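Local coordinates for cellulose biosynthesis protein BcsG (Salmonella typhimurium LT2, PDB 5OLT) that is required for cellulose biosynthesis, represented here by its zinc-binding extramembrane domain of the alkaline phosphatase family, at residues 140-152 and 160-173. Numbering follows the deposited sequence.
Sequences GFTQHLMMDHNGE and VRENGGMQSELMNQ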
loop_
_atom_site.group_PDB
_atom_site.type_symbol
_atom_site.label_atom_id
_atom_site.label_comp_id
_atom_site.label_asym_id
_atom_site.label_seq_id
_atom_site.Cartn_x
_atom_site.Cartn_y
_atom_site.Cartn_z
ATOM N N GLY A 140 -4.650 8.424 -19.854
ATOM C CA GLY A 140 -5.853 7.826 -20.436
ATOM C C GLY A 140 -6.487 6.721 -19.610
ATOM O O GLY A 140 -7.396 6.019 -20.096
ATOM N N PHE A 141 -6.046 6.547 -18.356
ATOM C CA PHE A 141 -6.700 5.563 -17.494
ATOM C C PHE A 141 -7.917 6.186 -16.806
ATOM O O PHE A 141 -7.778 7.180 -16.060
ATOM C CB PHE A 141 -5.754 5.041 -16.403
ATOM C CG PHE A 141 -4.624 4.181 -16.905
ATOM C CD1 PHE A 141 -3.525 4.734 -17.580
ATOM C CD2 PHE A 141 -4.628 2.799 -16.655
ATOM C CE1 PHE A 141 -2.469 3.939 -18.010
ATOM C CE2 PHE A 141 -3.569 2.006 -17.100
ATOM C CZ PHE A 141 -2.492 2.569 -17.787
ATOM N N THR A 142 -9.085 5.592 -17.006
ATOM C CA THR A 142 -10.312 5.989 -16.333
ATOM C C THR A 142 -10.121 5.734 -14.830
ATOM O O THR A 142 -9.640 4.669 -14.456
ATOM C CB THR A 142 -11.459 5.139 -16.899
ATOM O OG1 THR A 142 -11.599 5.450 -18.293
ATOM C CG2 THR A 142 -12.794 5.437 -16.229
ATOM N N GLN A 143 -10.514 6.672 -13.989
ATOM C CA GLN A 143 -10.344 6.562 -12.542
ATOM C C GLN A 143 -11.623 6.095 -11.884
ATOM O O GLN A 143 -12.718 6.541 -12.219
ATOM C CB GLN A 143 -9.947 7.950 -12.016
ATOM C CG GLN A 143 -9.596 8.039 -10.545
ATOM C CD GLN A 143 -9.228 9.475 -10.196
ATOM O OE1 GLN A 143 -10.063 10.254 -9.685
ATOM N NE2 GLN A 143 -8.006 9.851 -10.520
ATOM N N HIS A 144 -11.497 5.141 -10.956
ATOM C CA HIS A 144 -12.650 4.631 -10.219
ATOM C C HIS A 144 -12.307 4.586 -8.745
ATOM O O HIS A 144 -11.168 4.274 -8.369
ATOM C CB HIS A 144 -13.079 3.218 -10.665
ATOM C CG HIS A 144 -13.530 3.121 -12.095
ATOM N ND1 HIS A 144 -14.717 3.657 -12.534
ATOM C CD2 HIS A 144 -12.998 2.467 -13.157
ATOM C CE1 HIS A 144 -14.876 3.384 -13.818
ATOM N NE2 HIS A 144 -13.839 2.673 -14.225
ATOM N N LEU A 145 -13.313 4.858 -7.934
ATOM C CA LEU A 145 -13.218 4.737 -6.484
ATOM C C LEU A 145 -14.298 3.767 -6.058
ATOM O O LEU A 145 -15.454 3.953 -6.381
ATOM C CB LEU A 145 -13.461 6.108 -5.878
ATOM C CG LEU A 145 -13.547 6.166 -4.360
ATOM C CD1 LEU A 145 -12.222 5.711 -3.729
ATOM C CD2 LEU A 145 -13.914 7.590 -3.941
ATOM N N MET A 146 -13.883 2.773 -5.274
ATOM C CA MET A 146 -14.731 1.701 -4.848
ATOM C C MET A 146 -14.471 1.462 -3.382
ATOM O O MET A 146 -13.300 1.525 -2.939
ATOM C CB MET A 146 -14.319 0.466 -5.660
ATOM C CG MET A 146 -15.257 -0.693 -5.572
ATOM S SD MET A 146 -15.001 -1.753 -7.014
ATOM C CE MET A 146 -13.561 -2.692 -6.577
ATOM N N MET A 147 -15.525 1.148 -2.618
ATOM C CA MET A 147 -15.317 0.774 -1.204
ATOM C C MET A 147 -16.291 -0.320 -0.833
ATOM O O MET A 147 -17.356 -0.471 -1.479
ATOM C CB MET A 147 -15.515 1.974 -0.257
ATOM C CG MET A 147 -14.547 3.114 -0.510
ATOM S SD MET A 147 -14.561 4.372 0.772
ATOM C CE MET A 147 -13.396 5.542 0.038
ATOM N N ASP A 148 -15.966 -1.072 0.220
ATOM C CA ASP A 148 -16.947 -2.007 0.765
ATOM C C ASP A 148 -17.694 -1.382 1.954
ATOM O O ASP A 148 -18.325 -2.079 2.734
ATOM C CB ASP A 148 -16.327 -3.367 1.090
ATOM C CG ASP A 148 -15.293 -3.307 2.175
ATOM O OD1 ASP A 148 -15.157 -2.280 2.851
ATOM O OD2 ASP A 148 -14.578 -4.351 2.361
ATOM N N HIS A 149 -17.641 -0.050 2.056
ATOM C CA HIS A 149 -18.294 0.667 3.137
ATOM C C HIS A 149 -18.582 2.076 2.650
ATOM O O HIS A 149 -18.178 2.451 1.551
ATOM C CB HIS A 149 -17.381 0.663 4.383
ATOM C CG HIS A 149 -16.092 1.408 4.203
ATOM N ND1 HIS A 149 -14.977 0.925 3.544
ATOM C CD2 HIS A 149 -15.770 2.656 4.621
ATOM C CE1 HIS A 149 -14.021 1.849 3.579
ATOM N NE2 HIS A 149 -14.482 2.905 4.235
ATOM N N ASN A 150 -19.289 2.873 3.456
ATOM C CA ASN A 150 -19.711 4.172 2.934
ATOM C C ASN A 150 -18.695 5.285 3.154
ATOM O O ASN A 150 -18.924 6.411 2.688
ATOM C CB ASN A 150 -21.105 4.554 3.466
ATOM C CG ASN A 150 -21.124 4.767 4.980
ATOM O OD1 ASN A 150 -20.092 5.047 5.595
ATOM N ND2 ASN A 150 -22.313 4.674 5.587
ATOM N N GLY A 151 -17.584 5.016 3.857
ATOM C CA GLY A 151 -16.538 6.058 4.031
ATOM C C GLY A 151 -16.883 7.206 4.966
ATOM O O GLY A 151 -16.113 8.153 5.050
ATOM N N GLU A 152 -18.007 7.120 5.684
ATOM C CA GLU A 152 -18.426 8.237 6.528
ATOM C C GLU A 152 -17.603 8.333 7.785
ATOM O O GLU A 152 -17.174 9.434 8.157
ATOM C CB GLU A 152 -19.919 8.162 6.843
ATOM C CG GLU A 152 -20.784 8.458 5.647
ATOM C CD GLU A 152 -22.281 8.322 5.927
ATOM O OE1 GLU A 152 -22.699 8.164 7.105
ATOM O OE2 GLU A 152 -23.046 8.368 4.939
ATOM N N VAL A 160 -9.983 11.082 1.441
ATOM C CA VAL A 160 -9.594 10.509 0.140
ATOM C C VAL A 160 -9.808 11.516 -1.001
ATOM O O VAL A 160 -8.948 11.622 -1.898
ATOM C CB VAL A 160 -10.378 9.186 -0.107
ATOM C CG1 VAL A 160 -10.333 8.734 -1.561
ATOM C CG2 VAL A 160 -9.851 8.093 0.814
ATOM N N ARG A 161 -10.943 12.235 -0.974
ATOM C CA ARG A 161 -11.233 13.259 -1.994
ATOM C C ARG A 161 -10.324 14.492 -1.859
ATOM O O ARG A 161 -9.680 14.899 -2.845
ATOM C CB ARG A 161 -12.707 13.684 -1.927
ATOM C CG ARG A 161 -13.663 12.552 -2.244
ATOM C CD ARG A 161 -14.958 13.096 -2.818
ATOM N NE ARG A 161 -15.665 12.022 -3.505
ATOM C CZ ARG A 161 -16.845 11.527 -3.154
ATOM N NH1 ARG A 161 -17.510 12.014 -2.107
ATOM N NH2 ARG A 161 -17.362 10.532 -3.875
ATOM N N GLU A 162 -10.238 15.041 -0.644
ATOM C CA GLU A 162 -9.610 16.355 -0.436
ATOM C C GLU A 162 -8.103 16.321 -0.392
ATOM O O GLU A 162 -7.426 17.186 -0.956
ATOM C CB GLU A 162 -10.144 17.012 0.844
ATOM C CG GLU A 162 -11.620 17.392 0.762
ATOM C CD GLU A 162 -12.138 18.108 2.011
ATOM O OE1 GLU A 162 -11.410 18.211 3.033
ATOM O OE2 GLU A 162 -13.295 18.575 1.970
ATOM N N ASN A 163 -7.551 15.355 0.327
ATOM C CA ASN A 163 -6.102 15.240 0.439
ATOM C C ASN A 163 -5.526 14.168 -0.474
ATOM O O ASN A 163 -4.371 14.267 -0.915
ATOM C CB ASN A 163 -5.749 14.924 1.892
ATOM C CG ASN A 163 -6.273 15.983 2.824
ATOM O OD1 ASN A 163 -7.145 15.737 3.675
ATOM N ND2 ASN A 163 -5.789 17.157 2.635
ATOM N N GLY A 164 -6.298 13.090 -0.697
ATOM C CA GLY A 164 -5.837 12.059 -1.646
ATOM C C GLY A 164 -6.043 12.450 -3.104
ATOM O O GLY A 164 -5.499 11.811 -3.997
ATOM N N GLY A 165 -6.843 13.493 -3.337
ATOM C CA GLY A 165 -7.079 14.011 -4.676
ATOM C C GLY A 165 -8.015 13.193 -5.544
ATOM O O GLY A 165 -8.148 13.481 -6.718
ATOM N N MET A 166 -8.670 12.191 -4.964
ATOM C CA MET A 166 -9.487 11.269 -5.728
ATOM C C MET A 166 -10.910 11.852 -5.866
ATOM O O MET A 166 -11.767 11.629 -5.018
ATOM C CB MET A 166 -9.417 9.911 -5.014
ATOM C CG MET A 166 -10.531 8.917 -5.292
ATOM S SD MET A 166 -10.137 8.029 -6.790
ATOM C CE MET A 166 -8.561 7.349 -6.297
ATOM N N GLN A 167 -11.127 12.638 -6.917
ATOM C CA GLN A 167 -12.400 13.345 -7.144
ATOM C C GLN A 167 -13.271 12.520 -8.115
ATOM O O GLN A 167 -13.502 12.909 -9.251
ATOM C CB GLN A 167 -12.131 14.800 -7.620
ATOM C CG GLN A 167 -13.341 15.747 -7.566
ATOM C CD GLN A 167 -14.011 15.785 -6.199
ATOM O OE1 GLN A 167 -13.491 16.377 -5.256
ATOM N NE2 GLN A 167 -15.175 15.152 -6.093
ATOM N N SER A 168 -13.694 11.343 -7.657
ATOM C CA SER A 168 -14.551 10.415 -8.407
ATOM C C SER A 168 -15.669 10.012 -7.487
ATOM O O SER A 168 -15.486 9.938 -6.284
ATOM C CB SER A 168 -13.823 9.136 -8.836
ATOM O OG SER A 168 -12.695 9.397 -9.613
ATOM N N GLU A 169 -16.833 9.735 -8.059
ATOM C CA GLU A 169 -17.974 9.314 -7.254
ATOM C C GLU A 169 -17.678 7.906 -6.793
ATOM O O GLU A 169 -16.992 7.154 -7.468
ATOM C CB GLU A 169 -19.291 9.360 -8.051
ATOM C CG GLU A 169 -19.763 10.779 -8.394
ATOM C CD GLU A 169 -20.154 11.608 -7.168
ATOM O OE1 GLU A 169 -21.211 11.315 -6.565
ATOM O OE2 GLU A 169 -19.410 12.557 -6.812
ATOM N N LEU A 170 -18.162 7.583 -5.610
ATOM C CA LEU A 170 -18.080 6.238 -5.108
ATOM C C LEU A 170 -18.904 5.315 -6.024
ATOM O O LEU A 170 -20.081 5.627 -6.321
ATOM C CB LEU A 170 -18.593 6.264 -3.680
ATOM C CG LEU A 170 -18.544 5.014 -2.863
ATOM C CD1 LEU A 170 -17.077 4.541 -2.755
ATOM C CD2 LEU A 170 -19.103 5.321 -1.471
ATOM N N MET A 171 -18.322 4.180 -6.450
ATOM C CA MET A 171 -19.051 3.250 -7.312
ATOM C C MET A 171 -20.321 2.771 -6.619
ATOM O O MET A 171 -20.384 2.667 -5.386
ATOM C CB MET A 171 -18.179 2.074 -7.740
ATOM C CG MET A 171 -17.119 2.478 -8.751
ATOM S SD MET A 171 -16.140 1.123 -9.421
ATOM C CE MET A 171 -17.417 -0.054 -9.905
ATOM N N ASN A 172 -21.351 2.541 -7.428
ATOM C CA ASN A 172 -22.656 2.127 -6.934
ATOM C C ASN A 172 -22.554 0.938 -5.957
ATOM O O ASN A 172 -21.971 -0.091 -6.296
ATOM C CB ASN A 172 -23.533 1.739 -8.124
ATOM C CG ASN A 172 -24.914 1.250 -7.704
ATOM O OD1 ASN A 172 -25.489 1.734 -6.726
ATOM N ND2 ASN A 172 -25.458 0.289 -8.461
ATOM N N GLN A 173 -23.157 1.106 -4.791
ATOM C CA GLN A 173 -23.230 0.080 -3.764
ATOM C C GLN A 173 -24.642 -0.505 -3.589
ATOM O O GLN A 173 -24.837 -1.399 -2.767
ATOM C CB GLN A 173 -22.747 0.676 -2.442
ATOM C CG GLN A 173 -21.249 1.005 -2.483
ATOM C CD GLN A 173 -20.768 1.687 -1.229
ATOM O OE1 GLN A 173 -21.492 2.464 -0.604
ATOM N NE2 GLN A 173 -19.511 1.457 -0.889
HETATM O O HOH W 1 -6.925 11.467 -8.719
HETATM O O HOH W 2 -9.495 13.138 -9.348
HETATM O O HOH W 3 -15.642 6.033 -9.295
HETATM O O HOH W 4 -18.106 1.345 -4.061
#
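Gln173 NE2 bonds two carbonyls of 140-152 at once, Met147 O at 3.0 Å and His149 O at 3.0 Å. Both acceptors lie close to the amide plane of Gln173, which fixes the rotation of that amide, although each carbonyl is met from above its own plane. The contact lines the outer side of strand 142-147, an edge strand of the mixed sheet in this alkaline phosphatase-family domain; strand 210-216 pairs with its inner side. Along the outer side the loop after helix 156-162 makes one direct backbone bond, Met171 N to Leu145 O (N-H...O 155°). Beside it, Leu145 N donates to water 3, and water 4 bridges Met147 N and Met171 O.

Leu145, whose CG stands anti to the backbone N (chi1 174°), puts both methyls against Met166 CG and meets Val160 CG1 tip to tip through CD1. Leu170 CD1 lies 3.7 Å from Met147 CG, the two side chains crossing at about a right angle; Met166 and Met147 each have a second conformer, so these contacts describe the modelled one. Helix 102-110 covers Val160 and Met166 from beyond. At the far end, Ser168 OG donates to Gln143 OE1 at 2.8 Å, in the carbonyl plane and on a lone pair (C=O...O 117°), while water 2, which accepts from Gln167 N, lies 3.0 Å from Gln143 OE1.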